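Local coordinates for glycoside hydrolase 15-related protein (Kribbella flavida, PDB 5Z3E) that hydrolyses the alpha-1,6-glucosidic linkage of isomaltose from the non-reducing end, yielding beta-D-glucose and D-glucose in the intracellular breakdown of a starch-derived cyclic tetrasaccharide, at residues Q315-L319 with L381-H385. The protein carries 1 engineered substitution. Sequence-based numbering, arbitrary orientation.
Sequences QWILL and LLWSH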
ATOM      1  N   GLN A 315       2.028  15.870   6.488  1.00 12.41           N
ATOM      2  CA  GLN A 315       3.156  14.966   6.293  1.00 11.70           C
ATOM      3  C   GLN A 315       2.764  13.576   6.760  1.00 10.95           C
ATOM      4  O   GLN A 315       2.358  13.406   7.911  1.00 11.99           O
ATOM      5  CB  GLN A 315       4.353  15.473   7.104  1.00 12.47           C
ATOM      6  CG  GLN A 315       4.840  16.833   6.656  1.00 13.60           C
ATOM      7  CD  GLN A 315       5.671  17.506   7.737  1.00 15.17           C
ATOM      8  OE1 GLN A 315       5.130  17.809   8.801  1.00 18.19           O
ATOM      9  NE2 GLN A 315       6.946  17.755   7.482  1.00 18.30           N
ATOM     10  N   TRP A 316       2.878  12.593   5.862  1.00 10.34           N
ATOM     11  CA  TRP A 316       2.335  11.261   6.110  1.00 10.28           C
ATOM     12  C   TRP A 316       3.404  10.294   6.575  1.00  9.79           C
ATOM     13  O   TRP A 316       4.407  10.036   5.889  1.00 10.31           O
ATOM     14  CB  TRP A 316       1.666  10.742   4.837  1.00 10.29           C
ATOM     15  CG  TRP A 316       0.311  11.374   4.630  1.00 10.47           C
ATOM     16  CD1 TRP A 316       0.002  12.685   4.388  1.00 10.98           C
ATOM     17  CD2 TRP A 316      -0.938  10.682   4.703  1.00 10.35           C
ATOM     18  NE1 TRP A 316      -1.362  12.841   4.320  1.00 11.51           N
ATOM     19  CE2 TRP A 316      -1.954  11.627   4.505  1.00 11.10           C
ATOM     20  CE3 TRP A 316      -1.281   9.342   4.893  1.00 10.98           C
ATOM     21  CZ2 TRP A 316      -3.290  11.272   4.482  1.00 12.67           C
ATOM     22  CZ3 TRP A 316      -2.602   8.996   4.886  1.00 12.14           C
ATOM     23  CH2 TRP A 316      -3.600   9.955   4.670  1.00 12.65           C
ATOM     24  N   ILE A 317       3.163   9.675   7.735  1.00  9.87           N
ATOM     25  CA  ILE A 317       4.078   8.716   8.317  1.00  9.70           C
ATOM     26  C   ILE A 317       4.380   7.591   7.323  1.00  9.49           C
ATOM     27  O   ILE A 317       5.535   7.191   7.143  1.00  9.68           O
ATOM     28  CB  ILE A 317       3.554   8.169   9.654  1.00 10.49           C
ATOM     29  CG1 ILE A 317       3.775   9.170  10.812  1.00 11.64           C
ATOM     30  CG2 ILE A 317       4.209   6.852  10.007  1.00 11.15           C
ATOM     31  CD1 ILE A 317       3.074  10.486  10.696  1.00 12.12           C
ATOM     32  N   LEU A 318       3.333   7.050   6.678  1.00  9.49           N
ATOM     33  CA  LEU A 318       3.530   5.893   5.814  1.00  9.44           C
ATOM     34  C   LEU A 318       4.402   6.243   4.616  1.00  8.88           C
ATOM     35  O   LEU A 318       5.103   5.381   4.098  1.00  9.29           O
ATOM     36  CB  LEU A 318       2.169   5.290   5.422  1.00  9.67           C
ATOM     37  CG  LEU A 318       1.292   6.090   4.478  1.00 10.00           C
ATOM     38  CD1 LEU A 318       1.610   5.757   3.027  1.00 11.27           C
ATOM     39  CD2 LEU A 318      -0.170   5.851   4.753  1.00 10.88           C
ATOM     40  N   LEU A 319       4.339   7.493   4.153  1.00  8.96           N
ATOM     41  CA  LEU A 319       5.128   7.923   3.017  1.00  8.87           C
ATOM     42  C   LEU A 319       6.581   8.195   3.417  1.00  8.79           C
ATOM     43  O   LEU A 319       7.488   7.895   2.637  1.00  9.00           O
ATOM     44  CB  LEU A 319       4.519   9.116   2.317  1.00  9.24           C
ATOM     45  CG  LEU A 319       3.177   8.863   1.629  1.00  9.45           C
ATOM     46  CD1 LEU A 319       2.679  10.131   0.989  1.00 10.41           C
ATOM     47  CD2 LEU A 319       3.292   7.732   0.594  1.00  9.90           C
ATOM     48  N   LEU A 381      -3.237   5.011  12.971  1.00 12.56           N
ATOM     49  CA  LEU A 381      -3.504   4.434  11.663  1.00 11.84           C
ATOM     50  C   LEU A 381      -2.689   3.140  11.597  1.00 10.80           C
ATOM     51  O   LEU A 381      -1.473   3.169  11.712  1.00 11.44           O
ATOM     52  CB  LEU A 381      -3.056   5.385  10.550  1.00 11.87           C
ATOM     53  CG  LEU A 381      -3.453   4.884   9.163  1.00 11.33           C
ATOM     54  CD1 LEU A 381      -4.933   5.068   8.909  1.00 12.80           C
ATOM     55  CD2 LEU A 381      -2.630   5.540   8.063  1.00 11.74           C
ATOM     56  N   LEU A 382      -3.360   1.994  11.436  1.00 10.96           N
ATOM     57  CA  LEU A 382      -2.605   0.745  11.478  1.00 10.11           C
ATOM     58  C   LEU A 382      -1.509   0.691  10.422  1.00  9.72           C
ATOM     59  O   LEU A 382      -0.417   0.220  10.683  1.00  9.89           O
ATOM     60  CB  LEU A 382      -3.505  -0.488  11.428  1.00 10.24           C
ATOM     61  CG  LEU A 382      -4.011  -1.004  12.776  1.00 11.22           C
ATOM     62  CD1 LEU A 382      -4.970  -0.040  13.435  1.00 13.78           C
ATOM     63  CD2 LEU A 382      -4.639  -2.360  12.630  1.00 11.02           C
ATOM     64  N   TRP A 383      -1.799   1.216   9.229  1.00  9.28           N
ATOM     65  CA  TRP A 383      -0.823   1.243   8.149  1.00  9.38           C
ATOM     66  C   TRP A 383       0.439   2.020   8.561  1.00  9.17           C
ATOM     67  O   TRP A 383       1.552   1.642   8.217  1.00  9.42           O
ATOM     68  CB  TRP A 383      -1.496   1.807   6.898  1.00  9.15           C
ATOM     69  CG  TRP A 383      -0.702   1.748   5.613  1.00  8.99           C
ATOM     70  CD1 TRP A 383       0.494   1.146   5.391  1.00  9.72           C
ATOM     71  CD2 TRP A 383      -1.089   2.364   4.374  1.00  8.89           C
ATOM     72  NE1 TRP A 383       0.886   1.362   4.085  1.00  9.97           N
ATOM     73  CE2 TRP A 383      -0.071   2.108   3.438  1.00  9.54           C
ATOM     74  CE3 TRP A 383      -2.184   3.138   3.971  1.00 10.01           C
ATOM     75  CZ2 TRP A 383      -0.099   2.610   2.150  1.00 10.19           C
ATOM     76  CZ3 TRP A 383      -2.190   3.655   2.682  1.00 10.84           C
ATOM     77  CH2 TRP A 383      -1.152   3.400   1.803  1.00 10.88           C
ATOM     78  N   SER A 384       0.288   3.093   9.338  1.00  9.74           N
ATOM     79  CA  SER A 384       1.475   3.790   9.850  1.00  9.80           C
ATOM     80  C   SER A 384       2.369   2.845  10.647  1.00  9.62           C
ATOM     81  O   SER A 384       3.588   2.838  10.474  1.00 10.12           O
ATOM     82  CB  SER A 384       1.088   4.968  10.737  1.00 10.69           C
ATOM     83  OG  SER A 384       0.510   5.999   9.989  1.00 11.18           O
ATOM     84  N   HIS A 385       1.755   2.086  11.544  1.00  9.94           N
ATOM     85  CA  HIS A 385       2.476   1.111  12.330  1.00 10.00           C
ATOM     86  C   HIS A 385       3.071  -0.016  11.504  1.00  9.70           C
ATOM     87  O   HIS A 385       4.189  -0.460  11.756  1.00 10.42           O
ATOM     88  CB  HIS A 385       1.581   0.584  13.456  1.00 10.95           C
ATOM     89  CG  HIS A 385       1.327   1.611  14.521  1.00 11.41           C
ATOM     90  ND1 HIS A 385       2.268   1.887  15.497  1.00 11.94           N
ATOM     91  CD2 HIS A 385       0.303   2.470  14.736  1.00 12.43           C
ATOM     92  CE1 HIS A 385       1.816   2.854  16.261  1.00 12.63           C
ATOM     93  NE2 HIS A 385       0.621   3.242  15.834  1.00 13.53           N
TER
HETATM   94  O   HOH W   1       0.721   7.356   7.549  1.00 10.92           O
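Leu318 lies across the indole of Trp383, and both of its methyls touch the ring. The evidence for a CH-pi contact is direct: Leu318 CD2 sits 3.5 Å from the centroid of the Trp383 six-membered ring and only 15° off its normal, while Leu318 CD1 stands over CZ2 of Trp383 on the same face, 3.7 Å away. With CG placed between the backbone N and the carbonyl carbon (chi1 70°), Leu318 sends its fork over the indole. Phe79 also meets Trp383, its ring nearly parallel to the indole. With alanine in place of Trp383, the two Leu318 methyls would probably lose their aromatic floor, opening a gap between the helices.

Two further apolar contacts accompany this one. CD2 of Leu318 also meets CD2 of Leu381 at 4.1 Å, and Ile317 rests its CG2 on CB of Ser384 at 3.7 Å.

Polar coupling runs through one water. It accepts from Leu318 N at 2.8 Å, in the first turn of helix 317-329, and donates to Ser384 OG, also at 2.8 Å. Ser384 OG is further hydrogen-bonded to Pro354 O, next to Ala355, the engineered replacement at the position inferred to be the catalytic proton acceptor.

The contact therefore joins the N-terminal turns of helices 317-329 and 382-394, consistent with the helical barrel of family 15 enzymes. Its chemistry implies a division of labour: dispersion and CH-pi contacts hold the side chains together, while a water between buried residues satisfies a helix-start N-H and links it to the second helix.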